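Local coordinates for protein 16S rRNA methyltransferase (Streptomyces sp. DSM 40477, PDB 3MQ2) that methylates the N1 position of adenine 1408 in 16S rRNA with S-adenosyl-L-methionine, conferring resistance to aminoglycosides such as kanamycin, neomycin and apramycin, at residues Ala18-Leu23 against Pro94-Val99; Tyr27-Leu32 against Val129-Ala134; His41-Ala46 against Ser68-Ala73; Trp108-Arg113 against Pro120-Gly125; Gly125-Cys130 against Ala174-Ala179. All coordinates share one frame; numbering follows the deposited sequence.

In the fold
Contacts 1, 2 and 5 involve one face of the Rossmann-like sheet; contact 3 is on the other face. Contacts 1 and 2, with centres 11 Å apart, are joined directly: Val-99 N lies 2.8 Å from Val-129 O, a probable hydrogen bond. Contacts 4 and 5, also 11 Å apart between centres, share Gly-125 and use helix 121-128, which runs on into contact 2 through Val-129 and Cys-130. Contact 4 touches the bound S-adenosyl-L-homocysteine. The nearest side chains of the others stay about 8 Å (contact 5), 10 Å (contact 2) and 11 Å (contacts 1 and 3) from it.

Contact 1 (Ala18-Leu23 against Pro94-Val99); sequences AEFEQL and PPLSGV
With chi1 at 178°, Phe-20 carries its ring trans to the backbone N and out from helix 17-24, while Leu-96, with chi1 at -65°, swings CG to the side of its own backbone N and brings CD2 up to meet it. The pair belongs to the Rossmann-like methyltransferase fold: an N-terminal helix lies against one face of the sheet, and here it meets the loop that leads from strand 83-87 into strand 99-105. The two side chains cross at about a right angle. Leu-96 CD2 approaches the far end of the ring, 3.4 Å from Phe-20 CZ, and sits evenly between the flanking carbons, 3.8 Å from both CE1 and CE2 of Phe-20. This is an apolar contact through a single methyl group. Phe-20 also packs on Leu-53, Val-55 and Leu-84 of the sheet, and Met-4 touches both it and Leu-96, so the methyl joins a hydrophobic cluster.

The polar rim is looser. Glu-21 is bent at chi2 (-46°), which turns its carboxylate toward the loop, yet its OE2 stays 4.0 Å from Ser-97 OG, too far for a hydrogen bond. Arg-24 links the two sides instead, forming a salt bridge with Glu-21 OE2 and a hydrogen bond with the carbonyl O of Ser-97. Leu-96 ends an inverse gamma turn centred on Pro-95, closed by a weak bond of 2.7 Å from Leu-96 N to Pro-94 O.

Contact 2 (Tyr27-Leu32 against Val129-Ala134); sequences YDDVVL and VCRPGA
Arg-131 grips the carboxylate of Asp-29 end-on in a two-nitrogen salt bridge: NH1 of Arg-131 donates to OD1 of Asp-29 at 2.9 Å (170°), and NH2 of Arg-131 donates to OD2 of Asp-29 at 3.0 Å. Both oxygens lie close to the guanidinium plane and are met on their syn sides, but the nitrogens stand some 30° out of the carboxylate plane; the two planes are 26° apart. Paired bonds of this kind hold both flat groups against rotation. OD1 of Asp-29 also takes a weak bond of 2.8 Å from Val-30 N, which ties the carboxylate to its own strand.

In the Rossmann-like sheet, strand 99-105 runs between strand 29-34 and strand 134-141, so the salt bridge spans the end of the intervening strand. Arg-131 is the first residue of a type II beta turn ending at Ala-134. Its extended chain from CG to NE reaches across to Asp-29, and Gly-133 supplies the positive phi that the turn needs.

Deeper in, Leu-32 and Val-129 cross at about a right angle. CD2 of Leu-32 lies 3.9 Å from CG2 of Val-129, on the same face where Leu-32 also packs on Val-99 and Leu-102.

Contact 3 (His41-Ala46 against Ser68-Ala73); sequences HPYKVA and SAKAAA
Tyr-43 and Lys-70 cross at about a right angle, the phenol pointing from helix 40-48 toward helix 65-71 and the lysine chain passing its outer end. The closest approach is 3.7 Å, from Tyr-43 OH to Lys-70 CE, a contact between the hydroxyl and a methylene, with the methylene oblique to the ring. Extended beyond CG, the lysine lays its aliphatic part there. Ala-71 meets the same ring differently: its CB lies at the edge, near the ring plane, 4.3 Å from Tyr-43 CE1. The tyrosine reaches both because its CG stands trans to the backbone N (chi1 -174°), which sends the ring straight across the gap between helices whose nearest CA atoms, those of Tyr-43 and Ala-71, are 7.6 Å apart.

No hydrogen bond joins the two segments. The phenol OH is instead hydrogen-bonded to the carbonyl O of Gly-78, in the loop following helix 65-71, which fixes the far end of the ring.

Both helices belong to the Rossmann-like domain and lie side by side on the face of the sheet opposite helix 17-24. Beneath the interface runs strand 83-87, at one edge of the sheet, where Tyr-43 packs on Leu-83 and Tyr-85 and Ala-71 on Leu-83, while Pro-42 and Ala-46 rest on Val-54 of strand 52-58.

Contact 4 (Trp108-Arg113 against Pro120-Gly125); sequences WGSLLR and PEMLRG. With SAH (S-adenosyl-L-homocysteine), chain C.
Met-122 is the residue through which segment 120-125 reaches Ser-110 and Leu-111. Pro-120 comes just ahead of helix 121-128: its carbonyl O accepts Arg-124 N at 2.9 Å, and its CG lies over one face of the Arg-124 guanidinium, offset toward the rim.

Met-122 then crosses to helix 109-116. Its CG is trans to the backbone N (chi1 -169°) and the chain runs extended to SD before bending at chi3 (-77°), which folds the methyl toward the partner backbone. SD of Met-122 sits 3.7 Å from Leu-111 CD1, the two side chains at about a right angle, and CE of Met-122 lies 3.6 Å from the carbonyl O of Ser-110.

The residues so touched line the cofactor pocket of this class I methyltransferase. Ser-110 OG accepts a hydrogen bond of 2.8 Å from N6 of the bound S-adenosyl-L-homocysteine and is also hydrogen-bonded to Glu-91 OE2, while Leu-111 CB lies 3.4 Å from the adenine N7. Farther along the ligand, Trp-108 CD1 comes within 3.4 Å of C5'. Met-122 flanks the residues that hold the adenine, its CE about 4.3 Å from N6 of the ligand, and it touches Glu-91 as well.

Beyond it, Leu-123 packs on Ala-174, and Arg-124 NH2 bonds to the carbonyl O of Glu-173 at the end of helix 160-173. Helix 121-128 therefore sits between helix 109-116 beside the cofactor and the turn that leads from helix 160-173 into strand 176-184.

Contact 5 (Gly125-Cys130 against Ala174-Ala179); sequences GMAAVC and AGWKLA
Ala-127 and Met-126 of helix 121-128 both meet the indole of Trp-176. Ala-127 CB stands 3.6 Å from NE1 of Trp-176, oblique to the ring, and is 4.1 Å from its CD1. Met-126 CB comes to the benzo edge, in the ring plane, 3.9 Å from Trp-176 CZ2; the methionine chain bends at chi3 so that its CE returns to within 4.1 Å of the same CZ2. With chi1 of Trp-176 at -64° the indole stands beside its own backbone N, and its pyrrole and benzo atoms come nearer the helix than CB does.

Further out, the indole N-H is hydrogen-bonded to the carbonyl O of Leu-123, one turn before Ala-127, so the helix holds the ring by polar as well as apolar contact. Phe-136 and Tyr-171 meet the ring too, their planes at about 50° and 80° to it. Gly-175, with positive phi, ends helix 160-173 in a Schellman motif and swings the chain into strand 176-184.

In the Rossmann-like sheet, that strand forms one edge, antiparallel to strand 209-216. Ala-127 and Trp-176 both pack on Ile-216 of the neighbouring strand, and Met-126 rests on Leu-102 and Val-104 of strand 99-105, so this end of the helix packs on strands 99-105 and 209-216 and on the indole of strand 176-184.

Contact 1 (Ala18-Leu23 against Pro94-Val99)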
# COMPACT_ATOMS: atom_id res chain seq x y z
N ALA A 18 -2.89 -10.06 20.34
CA ALA A 18 -4.14 -10.09 21.09
C ALA A 18 -4.73 -8.68 21.23
O ALA A 18 -5.94 -8.49 21.13
CB ALA A 18 -3.93 -10.71 22.46
N GLU A 19 -3.86 -7.70 21.44
CA GLU A 19 -4.29 -6.31 21.53
C GLU A 19 -4.80 -5.82 20.17
O GLU A 19 -5.77 -5.07 20.09
CB GLU A 19 -3.14 -5.45 22.01
CG GLU A 19 -3.51 -4.00 22.28
CD GLU A 19 -2.45 -3.30 23.10
OE1 GLU A 19 -2.49 -2.05 23.19
OE2 GLU A 19 -1.57 -3.99 23.67
N PHE A 20 -4.13 -6.24 19.10
CA PHE A 20 -4.58 -5.89 17.76
C PHE A 20 -5.96 -6.47 17.50
O PHE A 20 -6.82 -5.80 16.95
CB PHE A 20 -3.62 -6.38 16.68
CG PHE A 20 -4.09 -6.05 15.30
CD1 PHE A 20 -3.93 -4.78 14.78
CD2 PHE A 20 -4.73 -7.01 14.52
CE1 PHE A 20 -4.38 -4.46 13.51
CE2 PHE A 20 -5.18 -6.70 13.24
CZ PHE A 20 -5.01 -5.42 12.74
N GLU A 21 -6.16 -7.72 17.89
CA GLU A 21 -7.44 -8.39 17.65
C GLU A 21 -8.59 -7.67 18.33
O GLU A 21 -9.67 -7.51 17.76
CB GLU A 21 -7.38 -9.85 18.09
CG GLU A 21 -6.77 -10.74 17.04
CD GLU A 21 -7.35 -10.46 15.67
OE1 GLU A 21 -8.59 -10.40 15.55
OE2 GLU A 21 -6.56 -10.27 14.72
N GLN A 22 -8.37 -7.23 19.57
CA GLN A 22 -9.39 -6.49 20.29
C GLN A 22 -9.72 -5.19 19.57
O GLN A 22 -10.88 -4.80 19.49
CB GLN A 22 -8.94 -6.23 21.73
CG GLN A 22 -8.77 -7.50 22.55
CD GLN A 22 -8.37 -7.22 24.00
OE1 GLN A 22 -8.80 -7.93 24.92
NE2 GLN A 22 -7.55 -6.20 24.20
N LEU A 23 -8.69 -4.52 19.06
CA LEU A 23 -8.90 -3.29 18.31
C LEU A 23 -9.70 -3.55 17.04
O LEU A 23 -10.74 -2.94 16.82
CB LEU A 23 -7.56 -2.64 17.94
CG LEU A 23 -7.63 -1.40 17.05
CD1 LEU A 23 -8.48 -0.31 17.69
CD2 LEU A 23 -6.25 -0.87 16.72
N PRO A 94 3.95 -7.68 9.48
CA PRO A 94 3.41 -7.95 10.82
C PRO A 94 2.42 -9.11 10.75
O PRO A 94 1.92 -9.45 9.67
CB PRO A 94 2.67 -6.65 11.17
CG PRO A 94 3.17 -5.63 10.20
CD PRO A 94 3.52 -6.38 8.96
N PRO A 95 2.13 -9.72 11.90
CA PRO A 95 1.21 -10.86 12.00
C PRO A 95 -0.24 -10.42 11.84
O PRO A 95 -1.05 -10.61 12.75
CB PRO A 95 1.48 -11.40 13.41
CG PRO A 95 1.89 -10.21 14.18
CD PRO A 95 2.67 -9.34 13.22
N LEU A 96 -0.55 -9.82 10.70
CA LEU A 96 -1.91 -9.41 10.38
C LEU A 96 -2.65 -10.56 9.73
O LEU A 96 -2.07 -11.39 9.04
CB LEU A 96 -1.87 -8.21 9.42
CG LEU A 96 -1.27 -6.90 9.95
CD1 LEU A 96 -0.85 -5.98 8.82
CD2 LEU A 96 -2.26 -6.21 10.87
N SER A 97 -3.96 -10.62 9.94
CA SER A 97 -4.74 -11.65 9.28
C SER A 97 -6.08 -11.06 8.86
O SER A 97 -6.59 -10.14 9.50
CB SER A 97 -4.98 -12.83 10.22
OG SER A 97 -5.57 -12.37 11.42
N GLY A 98 -6.63 -11.58 7.78
CA GLY A 98 -7.96 -11.20 7.32
C GLY A 98 -8.13 -9.77 6.82
O GLY A 98 -9.24 -9.24 6.85
N VAL A 99 -7.05 -9.15 6.36
CA VAL A 99 -7.16 -7.82 5.75
C VAL A 99 -8.15 -7.89 4.58
O VAL A 99 -8.16 -8.87 3.84
CB VAL A 99 -5.79 -7.33 5.25
CG1 VAL A 99 -5.94 -6.07 4.40
CG2 VAL A 99 -4.84 -7.08 6.45

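Contact 2 (Tyr27-Leu32 against Val129-Ala134)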
# COMPACT_ATOMS: atom_id res chain seq x y z
N TYR A 27 -14.17 -2.83 14.43
CA TYR A 27 -14.38 -2.26 13.11
C TYR A 27 -14.95 -3.28 12.13
O TYR A 27 -14.89 -4.48 12.36
CB TYR A 27 -13.10 -1.61 12.57
CG TYR A 27 -12.66 -0.44 13.44
CD1 TYR A 27 -13.12 0.83 13.19
CD2 TYR A 27 -11.81 -0.64 14.52
CE1 TYR A 27 -12.75 1.89 13.98
CE2 TYR A 27 -11.43 0.43 15.32
CZ TYR A 27 -11.91 1.70 15.04
OH TYR A 27 -11.56 2.78 15.81
N ASP A 28 -15.53 -2.78 11.04
CA ASP A 28 -16.17 -3.63 10.05
C ASP A 28 -15.16 -4.41 9.23
O ASP A 28 -15.40 -5.54 8.83
CB ASP A 28 -17.06 -2.80 9.13
CG ASP A 28 -18.30 -2.28 9.82
OD1 ASP A 28 -18.63 -2.80 10.91
OD2 ASP A 28 -18.94 -1.36 9.27
N ASP A 29 -14.01 -3.79 8.98
CA ASP A 29 -13.01 -4.40 8.11
C ASP A 29 -11.67 -3.71 8.29
O ASP A 29 -11.58 -2.68 8.96
CB ASP A 29 -13.47 -4.30 6.65
CG ASP A 29 -12.86 -5.38 5.77
OD1 ASP A 29 -12.10 -6.24 6.28
OD2 ASP A 29 -13.16 -5.37 4.56
N VAL A 30 -10.63 -4.27 7.68
CA VAL A 30 -9.29 -3.70 7.79
C VAL A 30 -8.74 -3.38 6.41
O VAL A 30 -8.86 -4.19 5.48
CB VAL A 30 -8.32 -4.67 8.52
CG1 VAL A 30 -6.90 -4.12 8.49
CG2 VAL A 30 -8.77 -4.91 9.96
N VAL A 31 -8.14 -2.20 6.27
CA VAL A 31 -7.45 -1.79 5.06
C VAL A 31 -5.98 -1.69 5.41
O VAL A 31 -5.66 -1.18 6.47
CB VAL A 31 -7.92 -0.39 4.60
CG1 VAL A 31 -7.13 0.11 3.40
CG2 VAL A 31 -9.42 -0.40 4.29
N LEU A 32 -5.10 -2.19 4.55
CA LEU A 32 -3.65 -2.14 4.81
C LEU A 32 -2.93 -1.40 3.69
O LEU A 32 -3.11 -1.73 2.52
CB LEU A 32 -3.09 -3.57 4.90
CG LEU A 32 -1.58 -3.69 5.06
CD1 LEU A 32 -1.13 -3.09 6.39
CD2 LEU A 32 -1.15 -5.14 4.97
N VAL A 129 -1.69 -12.05 4.51
CA VAL A 129 -2.35 -11.26 5.55
C VAL A 129 -3.78 -10.88 5.16
O VAL A 129 -4.51 -10.30 5.96
CB VAL A 129 -1.56 -9.98 5.92
CG1 VAL A 129 -0.14 -10.33 6.34
CG2 VAL A 129 -1.56 -8.98 4.77
N CYS A 130 -4.16 -11.22 3.94
CA CYS A 130 -5.49 -10.87 3.43
C CYS A 130 -6.41 -12.07 3.48
O CYS A 130 -5.98 -13.21 3.34
CB CYS A 130 -5.41 -10.42 1.98
SG CYS A 130 -4.51 -8.90 1.71
N ARG A 131 -7.70 -11.81 3.66
CA ARG A 131 -8.67 -12.88 3.46
C ARG A 131 -8.85 -13.13 1.97
O ARG A 131 -8.69 -12.22 1.16
CB ARG A 131 -10.02 -12.54 4.12
CG ARG A 131 -10.72 -11.34 3.52
CD ARG A 131 -12.22 -11.33 3.85
NE ARG A 131 -12.88 -10.17 3.24
CZ ARG A 131 -12.92 -8.97 3.80
NH1 ARG A 131 -12.35 -8.79 4.99
NH2 ARG A 131 -13.52 -7.96 3.19
N PRO A 132 -9.20 -14.36 1.61
CA PRO A 132 -9.60 -14.60 0.23
C PRO A 132 -10.77 -13.67 -0.10
O PRO A 132 -11.69 -13.53 0.72
CB PRO A 132 -10.08 -16.06 0.25
CG PRO A 132 -9.38 -16.68 1.42
CD PRO A 132 -9.28 -15.57 2.44
N GLY A 133 -10.73 -13.03 -1.27
CA GLY A 133 -11.77 -12.10 -1.67
C GLY A 133 -11.42 -10.64 -1.38
O GLY A 133 -12.14 -9.74 -1.81
N ALA A 134 -10.33 -10.42 -0.65
CA ALA A 134 -9.85 -9.06 -0.39
C ALA A 134 -9.60 -8.33 -1.70
O ALA A 134 -9.17 -8.94 -2.68
CB ALA A 134 -8.54 -9.10 0.42

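Contact 3 (His41-Ala46 against Ser68-Ala73)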
# COMPACT_ATOMS: atom_id res chain seq x y z
N HIS A 41 -1.76 9.10 2.78
CA HIS A 41 -2.84 8.36 2.13
C HIS A 41 -3.73 7.63 3.13
O HIS A 41 -4.95 7.78 3.11
CB HIS A 41 -2.27 7.38 1.10
CG HIS A 41 -3.25 6.36 0.61
ND1 HIS A 41 -4.36 6.70 -0.14
CD2 HIS A 41 -3.31 5.02 0.78
CE1 HIS A 41 -5.05 5.61 -0.41
NE2 HIS A 41 -4.43 4.57 0.13
N PRO A 42 -3.14 6.82 4.01
CA PRO A 42 -4.00 6.10 4.96
C PRO A 42 -4.71 7.04 5.94
O PRO A 42 -5.77 6.70 6.45
CB PRO A 42 -3.02 5.17 5.70
CG PRO A 42 -1.66 5.78 5.48
CD PRO A 42 -1.73 6.39 4.09
N TYR A 43 -4.12 8.20 6.19
CA TYR A 43 -4.78 9.18 7.04
C TYR A 43 -6.08 9.61 6.36
O TYR A 43 -7.14 9.65 7.00
CB TYR A 43 -3.87 10.39 7.28
CG TYR A 43 -4.46 11.37 8.27
CD1 TYR A 43 -4.17 11.28 9.62
CD2 TYR A 43 -5.30 12.39 7.84
CE1 TYR A 43 -4.70 12.18 10.53
CE2 TYR A 43 -5.85 13.28 8.75
CZ TYR A 43 -5.54 13.17 10.09
OH TYR A 43 -6.08 14.07 11.00
N LYS A 44 -6.01 9.90 5.07
CA LYS A 44 -7.23 10.19 4.31
C LYS A 44 -8.21 9.02 4.34
O LYS A 44 -9.40 9.21 4.60
CB LYS A 44 -6.93 10.57 2.86
CG LYS A 44 -8.19 10.57 1.98
CD LYS A 44 -7.95 11.23 0.63
CE LYS A 44 -9.24 11.40 -0.16
NZ LYS A 44 -9.04 12.18 -1.43
N VAL A 45 -7.72 7.81 4.08
CA VAL A 45 -8.60 6.65 4.09
C VAL A 45 -9.32 6.49 5.43
O VAL A 45 -10.54 6.30 5.47
CB VAL A 45 -7.86 5.36 3.69
CG1 VAL A 45 -8.79 4.14 3.78
CG2 VAL A 45 -7.30 5.49 2.28
N ALA A 46 -8.57 6.60 6.53
CA ALA A 46 -9.17 6.46 7.85
C ALA A 46 -10.19 7.58 8.11
O ALA A 46 -11.27 7.32 8.65
CB ALA A 46 -8.10 6.43 8.95
N SER A 68 1.84 10.18 12.17
CA SER A 68 1.48 9.22 13.20
C SER A 68 1.26 9.91 14.55
O SER A 68 0.40 9.52 15.33
CB SER A 68 2.52 8.08 13.31
OG SER A 68 3.77 8.54 13.83
N ALA A 69 2.03 10.97 14.81
CA ALA A 69 1.86 11.75 16.03
C ALA A 69 0.52 12.47 16.02
O ALA A 69 -0.20 12.49 17.01
CB ALA A 69 3.00 12.74 16.19
N LYS A 70 0.19 13.05 14.87
CA LYS A 70 -1.08 13.75 14.71
C LYS A 70 -2.25 12.79 14.86
O LYS A 70 -3.23 13.09 15.54
CB LYS A 70 -1.12 14.43 13.34
CG LYS A 70 -2.44 15.10 13.02
CD LYS A 70 -2.32 15.91 11.74
CE LYS A 70 -3.54 16.78 11.51
NZ LYS A 70 -3.36 17.66 10.32
N ALA A 71 -2.14 11.61 14.25
CA ALA A 71 -3.22 10.64 14.29
C ALA A 71 -3.46 10.11 15.70
O ALA A 71 -4.55 9.64 16.00
CB ALA A 71 -2.93 9.47 13.32
N ALA A 72 -2.44 10.18 16.55
CA ALA A 72 -2.54 9.66 17.91
C ALA A 72 -2.97 10.74 18.89
O ALA A 72 -3.11 10.47 20.09
CB ALA A 72 -1.22 9.05 18.34
N ALA A 73 -3.20 11.94 18.38
CA ALA A 73 -3.60 13.07 19.22
C ALA A 73 -5.10 13.03 19.46
O ALA A 73 -5.78 12.12 19.01
CB ALA A 73 -3.21 14.38 18.55

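Contact 4 (Trp108-Arg113 against Pro120-Gly125)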
# COMPACT_ATOMS: atom_id res chain seq x y z
N TRP A 108 8.79 1.62 -4.78
CA TRP A 108 10.12 1.51 -5.38
C TRP A 108 10.94 0.53 -4.56
O TRP A 108 10.46 0.01 -3.55
CB TRP A 108 10.81 2.88 -5.52
CG TRP A 108 11.05 3.66 -4.24
CD1 TRP A 108 10.21 4.56 -3.65
CD2 TRP A 108 12.24 3.63 -3.44
NE1 TRP A 108 10.81 5.08 -2.51
CE2 TRP A 108 12.05 4.52 -2.36
CE3 TRP A 108 13.45 2.93 -3.53
CZ2 TRP A 108 13.02 4.73 -1.38
CZ3 TRP A 108 14.42 3.14 -2.54
CH2 TRP A 108 14.19 4.04 -1.49
N GLY A 109 12.16 0.25 -5.00
CA GLY A 109 13.01 -0.68 -4.28
C GLY A 109 12.46 -2.09 -4.35
O GLY A 109 11.85 -2.48 -5.34
N SER A 110 12.67 -2.86 -3.28
CA SER A 110 12.33 -4.28 -3.32
C SER A 110 10.82 -4.50 -3.38
O SER A 110 10.37 -5.52 -3.90
CB SER A 110 12.92 -5.01 -2.11
OG SER A 110 12.32 -4.57 -0.90
N LEU A 111 10.05 -3.55 -2.87
CA LEU A 111 8.59 -3.65 -2.94
C LEU A 111 8.13 -3.56 -4.40
O LEU A 111 7.19 -4.24 -4.81
CB LEU A 111 7.92 -2.56 -2.10
CG LEU A 111 6.39 -2.56 -2.05
CD1 LEU A 111 5.85 -3.92 -1.66
CD2 LEU A 111 5.88 -1.48 -1.09
N LEU A 112 8.79 -2.71 -5.18
CA LEU A 112 8.44 -2.60 -6.60
C LEU A 112 8.84 -3.88 -7.31
O LEU A 112 8.08 -4.45 -8.08
CB LEU A 112 9.12 -1.37 -7.23
CG LEU A 112 9.07 -1.27 -8.76
CD1 LEU A 112 7.63 -1.34 -9.26
CD2 LEU A 112 9.75 0.00 -9.23
N ARG A 113 10.06 -4.35 -7.04
CA ARG A 113 10.49 -5.59 -7.66
C ARG A 113 9.47 -6.69 -7.34
O ARG A 113 9.09 -7.49 -8.21
CB ARG A 113 11.88 -5.97 -7.16
CG ARG A 113 12.49 -7.15 -7.90
CD ARG A 113 13.95 -7.38 -7.50
NE ARG A 113 14.07 -7.97 -6.17
CZ ARG A 113 14.43 -7.30 -5.08
NH1 ARG A 113 14.70 -6.01 -5.15
NH2 ARG A 113 14.52 -7.93 -3.91
N PRO A 120 7.31 -14.93 -7.04
CA PRO A 120 6.01 -14.75 -6.39
C PRO A 120 6.05 -14.56 -4.87
O PRO A 120 5.00 -14.34 -4.27
CB PRO A 120 5.29 -16.07 -6.70
CG PRO A 120 6.41 -17.06 -6.76
CD PRO A 120 7.56 -16.33 -7.41
N GLU A 121 7.23 -14.63 -4.25
CA GLU A 121 7.32 -14.67 -2.79
C GLU A 121 6.72 -13.44 -2.10
O GLU A 121 5.98 -13.57 -1.13
CB GLU A 121 8.76 -14.89 -2.32
CG GLU A 121 9.25 -16.31 -2.55
CD GLU A 121 10.46 -16.38 -3.45
OE1 GLU A 121 11.06 -15.31 -3.72
OE2 GLU A 121 10.82 -17.49 -3.89
N MET A 122 7.05 -12.25 -2.58
CA MET A 122 6.52 -11.08 -1.90
C MET A 122 5.01 -10.96 -2.06
O MET A 122 4.31 -10.64 -1.10
CB MET A 122 7.20 -9.79 -2.34
CG MET A 122 6.81 -8.63 -1.43
SD MET A 122 7.68 -7.12 -1.83
CE MET A 122 9.28 -7.45 -1.12
N LEU A 123 4.51 -11.18 -3.27
CA LEU A 123 3.06 -11.15 -3.51
C LEU A 123 2.35 -12.16 -2.62
O LEU A 123 1.29 -11.89 -2.06
CB LEU A 123 2.73 -11.40 -4.98
CG LEU A 123 3.09 -10.24 -5.92
CD1 LEU A 123 3.05 -10.68 -7.39
CD2 LEU A 123 2.11 -9.10 -5.67
N ARG A 124 2.94 -13.34 -2.48
CA ARG A 124 2.36 -14.37 -1.62
C ARG A 124 2.35 -13.95 -0.16
O ARG A 124 1.42 -14.27 0.58
CB ARG A 124 3.09 -15.70 -1.79
CG ARG A 124 2.78 -16.38 -3.11
CD ARG A 124 3.42 -17.76 -3.20
NE ARG A 124 3.10 -18.42 -4.46
CZ ARG A 124 3.90 -19.26 -5.11
NH1 ARG A 124 5.09 -19.57 -4.59
NH2 ARG A 124 3.52 -19.80 -6.26
N GLY A 125 3.40 -13.26 0.27
CA GLY A 125 3.48 -12.81 1.65
C GLY A 125 2.42 -11.76 1.95
O GLY A 125 1.85 -11.73 3.05
N SAH C . 2.94 4.97 -0.81
CA SAH C . 3.58 6.17 -0.32
CB SAH C . 5.10 6.06 -0.38
CG SAH C . 5.63 5.48 -1.69
SD SAH C . 7.42 5.72 -1.84
C SAH C . 3.11 7.36 -1.13
O SAH C . 3.43 8.51 -0.82
OXT SAH C . 2.39 7.17 -2.12
C5' SAH C . 7.61 3.93 -1.60
C4' SAH C . 7.71 3.57 -0.12
O4' SAH C . 7.83 2.16 -0.01
C3' SAH C . 8.94 4.16 0.57
O3' SAH C . 8.53 4.82 1.74
C2' SAH C . 9.80 2.99 0.97
O2' SAH C . 10.36 3.18 2.26
C1' SAH C . 8.79 1.85 0.98
N9 SAH C . 9.36 0.53 0.69
C8 SAH C . 10.17 0.14 -0.35
N7 SAH C . 10.43 -1.19 -0.21
C5 SAH C . 9.79 -1.63 0.91
C6 SAH C . 9.70 -2.87 1.52
N6 SAH C . 10.33 -3.92 1.01
N1 SAH C . 8.95 -2.99 2.67
C2 SAH C . 8.29 -1.90 3.21
N3 SAH C . 8.38 -0.67 2.60
C4 SAH C . 9.12 -0.55 1.47

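Contact 5 (Gly125-Cys130 against Ala174-Ala179)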
# COMPACT_ATOMS: atom_id res chain seq x y z
N GLY A 125 3.40 -13.26 0.27
CA GLY A 125 3.48 -12.81 1.65
C GLY A 125 2.42 -11.76 1.95
O GLY A 125 1.85 -11.73 3.05
N MET A 126 2.15 -10.90 0.97
CA MET A 126 1.12 -9.89 1.14
C MET A 126 -0.26 -10.53 1.10
O MET A 126 -1.14 -10.18 1.88
CB MET A 126 1.26 -8.78 0.09
CG MET A 126 2.39 -7.80 0.43
SD MET A 126 2.45 -6.35 -0.65
CE MET A 126 3.01 -7.14 -2.16
N ALA A 127 -0.43 -11.50 0.21
CA ALA A 127 -1.70 -12.21 0.14
C ALA A 127 -1.97 -12.94 1.46
O ALA A 127 -3.12 -13.10 1.86
CB ALA A 127 -1.72 -13.20 -1.04
N ALA A 128 -0.91 -13.37 2.13
CA ALA A 128 -1.06 -14.12 3.38
C ALA A 128 -1.86 -13.37 4.45
O ALA A 128 -2.60 -13.99 5.22
CB ALA A 128 0.31 -14.49 3.95
N VAL A 129 -1.69 -12.05 4.51
CA VAL A 129 -2.35 -11.26 5.55
C VAL A 129 -3.78 -10.88 5.16
O VAL A 129 -4.51 -10.30 5.96
CB VAL A 129 -1.56 -9.98 5.92
CG1 VAL A 129 -0.14 -10.33 6.34
CG2 VAL A 129 -1.56 -8.98 4.77
N CYS A 130 -4.16 -11.22 3.94
CA CYS A 130 -5.49 -10.87 3.43
C CYS A 130 -6.41 -12.07 3.48
O CYS A 130 -5.98 -13.21 3.34
CB CYS A 130 -5.41 -10.42 1.98
SG CYS A 130 -4.51 -8.90 1.71
N ALA A 174 0.75 -16.23 -7.87
CA ALA A 174 0.97 -15.81 -6.49
C ALA A 174 -0.34 -15.65 -5.73
O ALA A 174 -0.35 -15.24 -4.58
CB ALA A 174 1.76 -14.51 -6.45
N GLY A 175 -1.45 -15.97 -6.39
CA GLY A 175 -2.76 -15.90 -5.75
C GLY A 175 -3.44 -14.55 -5.80
O GLY A 175 -4.31 -14.27 -4.97
N TRP A 176 -3.06 -13.71 -6.76
CA TRP A 176 -3.75 -12.44 -7.00
C TRP A 176 -4.49 -12.49 -8.32
O TRP A 176 -3.90 -12.79 -9.35
CB TRP A 176 -2.78 -11.26 -7.06
CG TRP A 176 -2.02 -10.96 -5.79
CD1 TRP A 176 -1.48 -11.86 -4.91
CD2 TRP A 176 -1.73 -9.66 -5.28
NE1 TRP A 176 -0.85 -11.18 -3.88
CE2 TRP A 176 -0.99 -9.83 -4.08
CE3 TRP A 176 -2.00 -8.36 -5.72
CZ2 TRP A 176 -0.54 -8.75 -3.33
CZ3 TRP A 176 -1.55 -7.28 -4.97
CH2 TRP A 176 -0.83 -7.49 -3.78
N LYS A 177 -5.78 -12.19 -8.29
CA LYS A 177 -6.58 -12.13 -9.51
C LYS A 177 -6.56 -10.70 -10.05
O LYS A 177 -7.22 -9.82 -9.49
CB LYS A 177 -8.01 -12.58 -9.26
CG LYS A 177 -8.96 -12.33 -10.43
CD LYS A 177 -8.40 -12.89 -11.72
CE LYS A 177 -9.33 -12.62 -12.90
NZ LYS A 177 -10.69 -13.18 -12.67
N LEU A 178 -5.80 -10.48 -11.11
CA LEU A 178 -5.68 -9.15 -11.70
C LEU A 178 -6.86 -8.90 -12.63
O LEU A 178 -6.92 -9.47 -13.72
CB LEU A 178 -4.36 -9.00 -12.46
CG LEU A 178 -4.08 -7.62 -13.06
CD1 LEU A 178 -4.19 -6.52 -12.01
CD2 LEU A 178 -2.71 -7.60 -13.72
N ALA A 179 -7.79 -8.06 -12.19
CA ALA A 179 -9.06 -7.88 -12.89
C ALA A 179 -9.03 -6.67 -13.81
O ALA A 179 -9.72 -6.65 -14.84
CB ALA A 179 -10.18 -7.73 -11.88